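Local coordinates for protein DJ-1 homolog D (PDB 4OGG) that is an Arabidopsis member of the DJ-1/PfpI family, with two DJ-1-like domains in tandem in one polypeptide, at residues L323-P332 and V338-P348; Y173-Q181 and K212-G222. All coordinates share one frame; numbering follows the deposited sequence.

Contact 1 of 2, residues L323-P332 and V338-P348; sequences LKGRKCTAYP and VVLGGGTWLEP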
loop_
_atom_site.group_PDB
_atom_site.type_symbol
_atom_site.label_atom_id
_atom_site.label_comp_id
_atom_site.label_asym_id
_atom_site.label_seq_id
_atom_site.Cartn_x
_atom_site.Cartn_y
_atom_site.Cartn_z
ATOM N N LEU C 323 3.213 -28.156 -26.387
ATOM C CA LEU C 323 3.859 -28.922 -25.327
ATOM C C LEU C 323 3.683 -30.429 -25.473
ATOM O O LEU C 323 4.264 -31.203 -24.711
ATOM C CB LEU C 323 3.336 -28.478 -23.957
ATOM C CG LEU C 323 3.720 -27.065 -23.512
ATOM C CD1 LEU C 323 3.118 -26.783 -22.146
ATOM C CD2 LEU C 323 5.237 -26.930 -23.462
ATOM N N LYS C 324 2.884 -30.849 -26.449
ATOM C CA LYS C 324 2.659 -32.273 -26.661
ATOM C C LYS C 324 3.961 -33.004 -26.966
ATOM O O LYS C 324 4.673 -32.656 -27.907
ATOM C CB LYS C 324 1.661 -32.497 -27.798
ATOM C CG LYS C 324 0.214 -32.240 -27.404
ATOM C CD LYS C 324 -0.748 -32.617 -28.522
ATOM C CE LYS C 324 -0.637 -31.661 -29.698
ATOM N NZ LYS C 324 -1.021 -30.278 -29.305
ATOM N N GLY C 325 4.266 -34.012 -26.155
ATOM C CA GLY C 325 5.477 -34.786 -26.353
ATOM C C GLY C 325 6.752 -34.053 -25.984
ATOM O O GLY C 325 7.842 -34.465 -26.376
ATOM N N ARG C 326 6.625 -32.966 -25.230
ATOM C CA ARG C 326 7.795 -32.195 -24.823
ATOM C C ARG C 326 8.003 -32.274 -23.315
ATOM O O ARG C 326 7.051 -32.455 -22.557
ATOM C CB ARG C 326 7.639 -30.729 -25.253
ATOM C CG ARG C 326 7.418 -30.534 -26.753
ATOM C CD ARG C 326 8.527 -31.184 -27.568
ATOM N NE ARG C 326 9.813 -30.511 -27.405
ATOM C CZ ARG C 326 10.158 -29.391 -28.032
ATOM N NH1 ARG C 326 9.318 -28.810 -28.874
ATOM N NH2 ARG C 326 11.349 -28.851 -27.814
ATOM N N LYS C 327 9.256 -32.151 -22.884
ATOM C CA LYS C 327 9.588 -32.200 -21.463
ATOM C C LYS C 327 9.860 -30.782 -20.975
ATOM O O LYS C 327 10.602 -30.035 -21.612
ATOM C CB LYS C 327 10.830 -33.065 -21.227
ATOM C CG LYS C 327 10.719 -34.499 -21.732
ATOM C CD LYS C 327 11.966 -35.298 -21.370
ATOM C CE LYS C 327 11.940 -36.696 -21.979
ATOM N NZ LYS C 327 11.972 -36.661 -23.471
ATOM N N CYS C 328 9.264 -30.408 -19.848
ATOM C CA CYS C 328 9.469 -29.067 -19.318
ATOM C C CYS C 328 8.982 -28.911 -17.886
ATOM O O CYS C 328 8.253 -29.754 -17.359
ATOM C CB CYS C 328 8.752 -28.037 -20.198
ATOM S SG CYS C 328 6.933 -28.119 -20.126
ATOM N N THR C 329 9.405 -27.820 -17.259
ATOM C CA THR C 329 8.995 -27.517 -15.900
ATOM C C THR C 329 8.235 -26.196 -15.965
ATOM O O THR C 329 8.056 -25.629 -17.041
ATOM C CB THR C 329 10.204 -27.366 -14.959
ATOM O OG1 THR C 329 9.747 -27.291 -13.602
ATOM C CG2 THR C 329 10.994 -26.105 -15.291
ATOM N N ALA C 330 7.788 -25.717 -14.812
ATOM C CA ALA C 330 7.052 -24.460 -14.730
ATOM C C ALA C 330 6.771 -24.210 -13.260
ATOM O O ALA C 330 7.188 -24.994 -12.407
ATOM C CB ALA C 330 5.739 -24.563 -15.501
ATOM N N TYR C 331 6.077 -23.122 -12.954
ATOM C CA TYR C 331 5.744 -22.852 -11.565
ATOM C C TYR C 331 4.982 -24.097 -11.114
ATOM O O TYR C 331 4.167 -24.628 -11.865
ATOM C CB TYR C 331 4.848 -21.615 -11.447
ATOM C CG TYR C 331 4.633 -21.198 -10.012
ATOM C CD1 TYR C 331 5.697 -20.723 -9.243
ATOM C CD2 TYR C 331 3.391 -21.342 -9.399
ATOM C CE1 TYR C 331 5.531 -20.407 -7.897
ATOM C CE2 TYR C 331 3.212 -21.032 -8.052
ATOM C CZ TYR C 331 4.289 -20.567 -7.307
ATOM O OH TYR C 331 4.131 -20.283 -5.970
ATOM N N PRO C 332 5.248 -24.588 -9.891
ATOM C CA PRO C 332 4.567 -25.782 -9.384
ATOM C C PRO C 332 3.097 -25.912 -9.784
ATOM O O PRO C 332 2.683 -26.935 -10.327
ATOM C CB PRO C 332 4.768 -25.666 -7.880
ATOM C CG PRO C 332 6.167 -25.114 -7.807
ATOM C CD PRO C 332 6.142 -24.022 -8.863
ATOM N N VAL C 338 0.701 -27.811 -17.898
ATOM C CA VAL C 338 1.663 -28.587 -18.675
ATOM C C VAL C 338 1.141 -29.988 -18.980
ATOM O O VAL C 338 1.126 -30.415 -20.135
ATOM C CB VAL C 338 3.014 -28.712 -17.935
ATOM C CG1 VAL C 338 4.001 -29.507 -18.781
ATOM C CG2 VAL C 338 3.566 -27.332 -17.629
ATOM N N VAL C 339 0.721 -30.702 -17.940
ATOM C CA VAL C 339 0.205 -32.056 -18.106
ATOM C C VAL C 339 -1.048 -32.060 -18.978
ATOM O O VAL C 339 -1.211 -32.926 -19.839
ATOM C CB VAL C 339 -0.123 -32.695 -16.739
ATOM C CG1 VAL C 339 -0.688 -34.091 -16.938
ATOM C CG2 VAL C 339 1.135 -32.753 -15.881
ATOM N N LEU C 340 -1.937 -31.096 -18.756
ATOM C CA LEU C 340 -3.155 -31.009 -19.552
ATOM C C LEU C 340 -2.808 -30.717 -21.005
ATOM O O LEU C 340 -3.607 -30.975 -21.908
ATOM C CB LEU C 340 -4.078 -29.911 -19.014
ATOM C CG LEU C 340 -4.884 -30.236 -17.753
ATOM C CD1 LEU C 340 -5.732 -29.031 -17.364
ATOM C CD2 LEU C 340 -5.775 -31.449 -18.014
ATOM N N GLY C 341 -1.611 -30.179 -21.222
ATOM C CA GLY C 341 -1.171 -29.856 -22.568
ATOM C C GLY C 341 -0.498 -31.018 -23.274
ATOM O O GLY C 341 -0.127 -30.910 -24.442
ATOM N N GLY C 342 -0.338 -32.130 -22.565
ATOM C CA GLY C 342 0.291 -33.299 -23.153
ATOM C C GLY C 342 1.800 -33.311 -23.006
ATOM O O GLY C 342 2.497 -34.001 -23.749
ATOM N N GLY C 343 2.312 -32.549 -22.044
ATOM C CA GLY C 343 3.747 -32.501 -21.835
ATOM C C GLY C 343 4.221 -33.346 -20.668
ATOM O O GLY C 343 3.425 -33.761 -19.825
ATOM N N THR C 344 5.523 -33.608 -20.626
ATOM C CA THR C 344 6.123 -34.393 -19.555
ATOM C C THR C 344 6.632 -33.434 -18.489
ATOM O O THR C 344 7.443 -32.552 -18.772
ATOM C CB THR C 344 7.301 -35.237 -20.071
ATOM O OG1 THR C 344 6.827 -36.160 -21.061
ATOM C CG2 THR C 344 7.944 -36.011 -18.928
ATOM N N TRP C 345 6.151 -33.610 -17.263
ATOM C CA TRP C 345 6.541 -32.743 -16.161
ATOM C C TRP C 345 7.907 -33.047 -15.552
ATOM O O TRP C 345 8.233 -34.200 -15.257
ATOM C CB TRP C 345 5.477 -32.792 -15.059
ATOM C CG TRP C 345 5.777 -31.903 -13.887
ATOM C CD1 TRP C 345 6.195 -32.292 -12.645
ATOM C CD2 TRP C 345 5.674 -30.474 -13.848
ATOM N NE1 TRP C 345 6.357 -31.192 -11.834
ATOM C CE2 TRP C 345 6.044 -30.064 -12.547
ATOM C CE3 TRP C 345 5.308 -29.498 -14.787
ATOM C CZ2 TRP C 345 6.056 -28.717 -12.159
ATOM C CZ3 TRP C 345 5.320 -28.157 -14.400
ATOM C CH2 TRP C 345 5.692 -27.783 -13.095
ATOM N N LEU C 346 8.697 -31.994 -15.375
ATOM C CA LEU C 346 10.018 -32.095 -14.769
ATOM C C LEU C 346 9.937 -31.323 -13.458
ATOM O O LEU C 346 9.657 -30.124 -13.454
ATOM C CB LEU C 346 11.077 -31.473 -15.682
ATOM C CG LEU C 346 11.254 -32.148 -17.043
ATOM C CD1 LEU C 346 12.289 -31.392 -17.858
ATOM C CD2 LEU C 346 11.678 -33.598 -16.846
ATOM N N GLU C 347 10.169 -32.021 -12.351
ATOM C CA GLU C 347 10.098 -31.427 -11.020
ATOM C C GLU C 347 11.095 -30.291 -10.814
ATOM O O GLU C 347 12.307 -30.487 -10.913
ATOM C CB GLU C 347 10.320 -32.511 -9.963
ATOM C CG GLU C 347 10.074 -32.069 -8.531
ATOM C CD GLU C 347 8.683 -31.495 -8.328
ATOM O OE1 GLU C 347 7.713 -32.071 -8.869
ATOM O OE2 GLU C 347 8.561 -30.473 -7.619
ATOM N N PRO C 348 10.591 -29.079 -10.520
ATOM C CA PRO C 348 11.448 -27.911 -10.298
ATOM C C PRO C 348 12.040 -27.881 -8.890
ATOM O O PRO C 348 11.730 -26.994 -8.095
ATOM C CB PRO C 348 10.497 -26.748 -10.548
ATOM C CG PRO C 348 9.219 -27.265 -9.980
ATOM C CD PRO C 348 9.167 -28.697 -10.492
HETATM O O HOH W 1 0.469 -27.917 -25.135
#
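A small parallel beta-alpha-beta unit brings K327 beside T344 and C328 beside W345, its two short strands joined through helix 335-340. T344 N donates to R326 O, C328 N to T344 O at 3.0 Å, and L346 N to C328 O. T329 adds a side-chain bond: with OG1 anti to the backbone N (chi1 -170°) it donates to L346 O at 2.8 Å, and P348 CB packs against that hydroxyl oxygen, 3.2 Å from T329 OG1. The W345 ring reaches back to A330, where CZ3 meets A330 CB at 3.8 Å and T329 CA lies over one face. C328 turns to the same side as W345, its SG 3.5 Å from V338 CG1 of the helix, while K327 and T344 run side by side on the other side. At the far end, the helix closes with a Schellman motif at G342, whose O accepts from G325 N (3.0 Å) in the type II turn L323-R326. A water bridges L323 N and G341 O. R326 leads away to a salt bridge with D357. Two parallel strands paired side by side and connected through a helix make the beta-alpha-beta crossover.

Contact 2 of 2, residues Y173-Q181 and K212-G222; sequences YEGHPEFIQ and KVPFQSLQALG
P177 and A220 mark the closest point of a helix-helix crossing between the two DJ-1/PfpI domains of the chain, their CA atoms 3.9 Å apart. The axes of helices 176-181 and 212-221 pass within 7.5 Å at a crossing angle of -55°, an approach that the small side chain of A220 permits. Here the packing is tight: A220 CA makes a CA-H...O contact to P177 O at 3.4 Å, and I180 CG2, anti to its own backbone N, meets A220 CB at 3.9 Å. Next to them the P177 ring and Q219 lie side by side, pointing the same way, with P177 CG 3.7 Å from Q219 CB. Q216 points into the interface from the second helix and is buried there. F28, from the loop after helix 15-27, covers I180 and L221.

Both ends of the interface are polar. Toward the buried Y173, whose hydroxyl is held by H50 O, K212 crosses E174 at about a right angle. K212 NZ bonds E174 OE2 at 2.9 Å, on the syn lone pair of that oxygen, as a salt bridge; a bend at chi2 (-51°) brings the E174 carboxylate to the lysine although its CB points away. The looser, solvent side lies at Q181, Q219 and the exposed G222, where helix 208-221 ends in a Schellman motif. There the Q181 chain lies along the carbonyl of A220, its CG 3.2 Å from the oxygen. The terminal amide then bonds the same atom from above the carbonyl plane, Q181 NE2 to A220 O, at 2.9 Å with a bent N-H...O angle of 141°.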
loop_
_atom_site.group_PDB
_atom_site.type_symbol
_atom_site.label_atom_id
_atom_site.label_comp_id
_atom_site.label_asym_id
_atom_site.label_seq_id
_atom_site.Cartn_x
_atom_site.Cartn_y
_atom_site.Cartn_z
ATOM N N TYR C 173 19.192 1.976 -13.273
ATOM C CA TYR C 173 19.102 0.604 -13.748
ATOM C C TYR C 173 18.878 0.520 -15.256
ATOM O O TYR C 173 18.996 -0.549 -15.848
ATOM C CB TYR C 173 18.022 -0.180 -12.983
ATOM C CG TYR C 173 16.667 0.483 -12.851
ATOM C CD1 TYR C 173 15.850 0.694 -13.965
ATOM C CD2 TYR C 173 16.186 0.867 -11.600
ATOM C CE1 TYR C 173 14.581 1.273 -13.828
ATOM C CE2 TYR C 173 14.925 1.444 -11.452
ATOM C CZ TYR C 173 14.129 1.646 -12.564
ATOM O OH TYR C 173 12.889 2.232 -12.414
ATOM N N GLU C 174 18.566 1.648 -15.886
ATOM C CA GLU C 174 18.377 1.642 -17.329
ATOM C C GLU C 174 19.714 1.462 -18.043
ATOM O O GLU C 174 19.757 1.177 -19.242
ATOM C CB GLU C 174 17.693 2.931 -17.789
ATOM C CG GLU C 174 16.201 2.924 -17.508
ATOM C CD GLU C 174 15.539 1.652 -18.024
ATOM O OE1 GLU C 174 15.638 1.376 -19.239
ATOM O OE2 GLU C 174 14.924 0.924 -17.214
ATOM N N GLY C 175 20.804 1.626 -17.300
ATOM C CA GLY C 175 22.125 1.458 -17.881
ATOM C C GLY C 175 22.703 0.080 -17.587
ATOM O O GLY C 175 23.862 -0.190 -17.905
ATOM N N HIS C 176 21.899 -0.799 -16.990
ATOM C CA HIS C 176 22.369 -2.143 -16.656
ATOM C C HIS C 176 23.074 -2.895 -17.787
ATOM O O HIS C 176 24.107 -3.519 -17.559
ATOM C CB HIS C 176 21.224 -3.029 -16.146
ATOM C CG HIS C 176 20.914 -2.866 -14.688
ATOM N ND1 HIS C 176 21.857 -2.483 -13.757
ATOM C CD2 HIS C 176 19.778 -3.105 -13.992
ATOM C CE1 HIS C 176 21.314 -2.494 -12.552
ATOM N NE2 HIS C 176 20.054 -2.869 -12.667
ATOM N N PRO C 177 22.521 -2.862 -19.017
ATOM C CA PRO C 177 23.172 -3.583 -20.120
ATOM C C PRO C 177 24.659 -3.274 -20.301
ATOM O O PRO C 177 25.505 -4.172 -20.212
ATOM C CB PRO C 177 22.336 -3.181 -21.335
ATOM C CG PRO C 177 20.954 -3.029 -20.745
ATOM C CD PRO C 177 21.254 -2.253 -19.464
ATOM N N GLU C 178 24.975 -2.011 -20.559
ATOM C CA GLU C 178 26.362 -1.600 -20.758
ATOM C C GLU C 178 27.151 -1.683 -19.449
ATOM O O GLU C 178 28.335 -2.008 -19.448
ATOM C CB GLU C 178 26.417 -0.175 -21.321
ATOM C CG GLU C 178 27.828 0.390 -21.412
ATOM C CD GLU C 178 27.885 1.760 -22.063
ATOM O OE1 GLU C 178 26.864 2.481 -22.054
ATOM O OE2 GLU C 178 28.964 2.122 -22.577
ATOM N N PHE C 179 26.472 -1.397 -18.340
ATOM C CA PHE C 179 27.074 -1.442 -17.007
ATOM C C PHE C 179 27.644 -2.835 -16.763
ATOM O O PHE C 179 28.824 -3.002 -16.447
ATOM C CB PHE C 179 25.996 -1.127 -15.965
ATOM C CG PHE C 179 26.481 -1.147 -14.533
ATOM C CD1 PHE C 179 27.441 -0.245 -14.089
ATOM C CD2 PHE C 179 25.907 -2.021 -13.611
ATOM C CE1 PHE C 179 27.822 -0.205 -12.739
ATOM C CE2 PHE C 179 26.278 -1.994 -12.262
ATOM C CZ PHE C 179 27.237 -1.082 -11.823
ATOM N N ILE C 180 26.789 -3.835 -16.923
ATOM C CA ILE C 180 27.179 -5.218 -16.715
ATOM C C ILE C 180 28.198 -5.685 -17.757
ATOM O O ILE C 180 29.150 -6.395 -17.428
ATOM C CB ILE C 180 25.925 -6.126 -16.733
ATOM C CG1 ILE C 180 25.036 -5.773 -15.535
ATOM C CG2 ILE C 180 26.330 -7.595 -16.716
ATOM C CD1 ILE C 180 23.687 -6.469 -15.514
ATOM N N GLN C 181 28.013 -5.279 -19.010
ATOM C CA GLN C 181 28.947 -5.685 -20.060
ATOM C C GLN C 181 30.357 -5.179 -19.764
ATOM O O GLN C 181 31.335 -5.919 -19.892
ATOM C CB GLN C 181 28.492 -5.157 -21.422
ATOM C CG GLN C 181 29.185 -5.842 -22.592
ATOM C CD GLN C 181 28.774 -5.269 -23.933
ATOM O OE1 GLN C 181 29.313 -4.256 -24.378
ATOM N NE2 GLN C 181 27.807 -5.910 -24.582
ATOM N N LYS C 212 12.432 -8.096 -16.310
ATOM C CA LYS C 212 13.643 -7.286 -16.268
ATOM C C LYS C 212 14.967 -8.035 -16.269
ATOM O O LYS C 212 15.881 -7.671 -17.009
ATOM C CB LYS C 212 13.614 -6.348 -15.056
ATOM C CG LYS C 212 14.494 -5.105 -15.223
ATOM C CD LYS C 212 13.857 -4.108 -16.195
ATOM C CE LYS C 212 14.585 -2.768 -16.191
ATOM N NZ LYS C 212 13.918 -1.754 -17.065
ATOM N N VAL C 213 15.085 -9.069 -15.445
ATOM C CA VAL C 213 16.344 -9.800 -15.376
ATOM C C VAL C 213 16.751 -10.464 -16.689
ATOM O O VAL C 213 17.850 -10.221 -17.190
ATOM C CB VAL C 213 16.328 -10.839 -14.231
ATOM C CG1 VAL C 213 17.650 -11.600 -14.195
ATOM C CG2 VAL C 213 16.114 -10.123 -12.899
ATOM N N PRO C 214 15.882 -11.308 -17.271
ATOM C CA PRO C 214 16.295 -11.930 -18.535
ATOM C C PRO C 214 16.486 -10.882 -19.632
ATOM O O PRO C 214 17.422 -10.963 -20.431
ATOM C CB PRO C 214 15.142 -12.887 -18.848
ATOM C CG PRO C 214 14.600 -13.229 -17.476
ATOM C CD PRO C 214 14.609 -11.881 -16.795
ATOM N N PHE C 215 15.599 -9.893 -19.655
ATOM C CA PHE C 215 15.649 -8.837 -20.661
ATOM C C PHE C 215 16.985 -8.103 -20.637
ATOM O O PHE C 215 17.662 -7.994 -21.660
ATOM C CB PHE C 215 14.492 -7.853 -20.439
ATOM C CG PHE C 215 14.325 -6.842 -21.543
ATOM C CD1 PHE C 215 14.897 -5.577 -21.442
ATOM C CD2 PHE C 215 13.590 -7.153 -22.681
ATOM C CE1 PHE C 215 14.740 -4.635 -22.458
ATOM C CE2 PHE C 215 13.426 -6.217 -23.706
ATOM C CZ PHE C 215 14.003 -4.956 -23.592
ATOM N N GLN C 216 17.380 -7.620 -19.466
ATOM C CA GLN C 216 18.637 -6.899 -19.365
ATOM C C GLN C 216 19.864 -7.803 -19.415
ATOM O O GLN C 216 20.933 -7.371 -19.841
ATOM C CB GLN C 216 18.643 -6.033 -18.106
ATOM C CG GLN C 216 17.604 -4.927 -18.191
ATOM C CD GLN C 216 17.851 -3.806 -17.215
ATOM O OE1 GLN C 216 17.865 -2.633 -17.593
ATOM N NE2 GLN C 216 18.040 -4.152 -15.954
ATOM N N SER C 217 19.717 -9.055 -18.994
ATOM C CA SER C 217 20.844 -9.983 -19.037
ATOM C C SER C 217 21.229 -10.209 -20.500
ATOM O O SER C 217 22.409 -10.182 -20.860
ATOM C CB SER C 217 20.477 -11.324 -18.391
ATOM O OG SER C 217 20.346 -11.207 -16.984
ATOM N N LEU C 218 20.225 -10.423 -21.343
ATOM C CA LEU C 218 20.471 -10.656 -22.762
ATOM C C LEU C 218 21.000 -9.402 -23.455
ATOM O O LEU C 218 21.832 -9.492 -24.359
ATOM C CB LEU C 218 19.189 -11.155 -23.443
ATOM C CG LEU C 218 18.720 -12.532 -22.964
ATOM C CD1 LEU C 218 17.334 -12.841 -23.517
ATOM C CD2 LEU C 218 19.726 -13.590 -23.400
ATOM N N GLN C 219 20.523 -8.233 -23.037
ATOM C CA GLN C 219 21.001 -6.985 -23.623
ATOM C C GLN C 219 22.454 -6.752 -23.216
ATOM O O GLN C 219 23.229 -6.162 -23.969
ATOM C CB GLN C 219 20.172 -5.795 -23.140
ATOM C CG GLN C 219 18.768 -5.713 -23.713
ATOM C CD GLN C 219 18.028 -4.494 -23.206
ATOM O OE1 GLN C 219 17.954 -4.262 -21.998
ATOM N NE2 GLN C 219 17.476 -3.706 -24.125
ATOM N N ALA C 220 22.817 -7.205 -22.019
ATOM C CA ALA C 220 24.181 -7.025 -21.523
ATOM C C ALA C 220 25.192 -7.792 -22.369
ATOM O O ALA C 220 26.352 -7.385 -22.493
ATOM C CB ALA C 220 24.276 -7.471 -20.076
ATOM N N LEU C 221 24.747 -8.906 -22.940
ATOM C CA LEU C 221 25.602 -9.734 -23.780
ATOM C C LEU C 221 25.802 -9.068 -25.138
ATOM O O LEU C 221 26.756 -9.374 -25.851
ATOM C CB LEU C 221 24.973 -11.119 -23.967
ATOM C CG LEU C 221 24.897 -12.014 -22.727
ATOM C CD1 LEU C 221 23.962 -13.181 -22.983
ATOM C CD2 LEU C 221 26.289 -12.508 -22.366
ATOM N N GLY C 222 24.898 -8.156 -25.486
ATOM C CA GLY C 222 24.996 -7.463 -26.759
ATOM C C GLY C 222 23.853 -7.769 -27.711
ATOM O O GLY C 222 23.836 -7.289 -28.847
#

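Overall arrangement
Contacts 1 and 2 are separate in space: their centres lie 30 Å apart, their nearest atoms about 14 Å apart, and contact 2 closes along the chain before contact 1 opens. The centre of contact 2 lies about 7 Å, and that of contact 1 about 26 Å, from the centre of the chain. Contact 2 joins the two DJ-1/PfpI domains, one helix from each; contact 1 lies wholly within the second domain, where A147 of the second subunit packs on L340. Two cysteines carry a carboxy(hydroxy)methyl group. H176 and F179 of contact 2 touch I117, the residue before the modified cysteine at position 118; Y331 of contact 1 meets the ring of H312, the residue after the one at position 311.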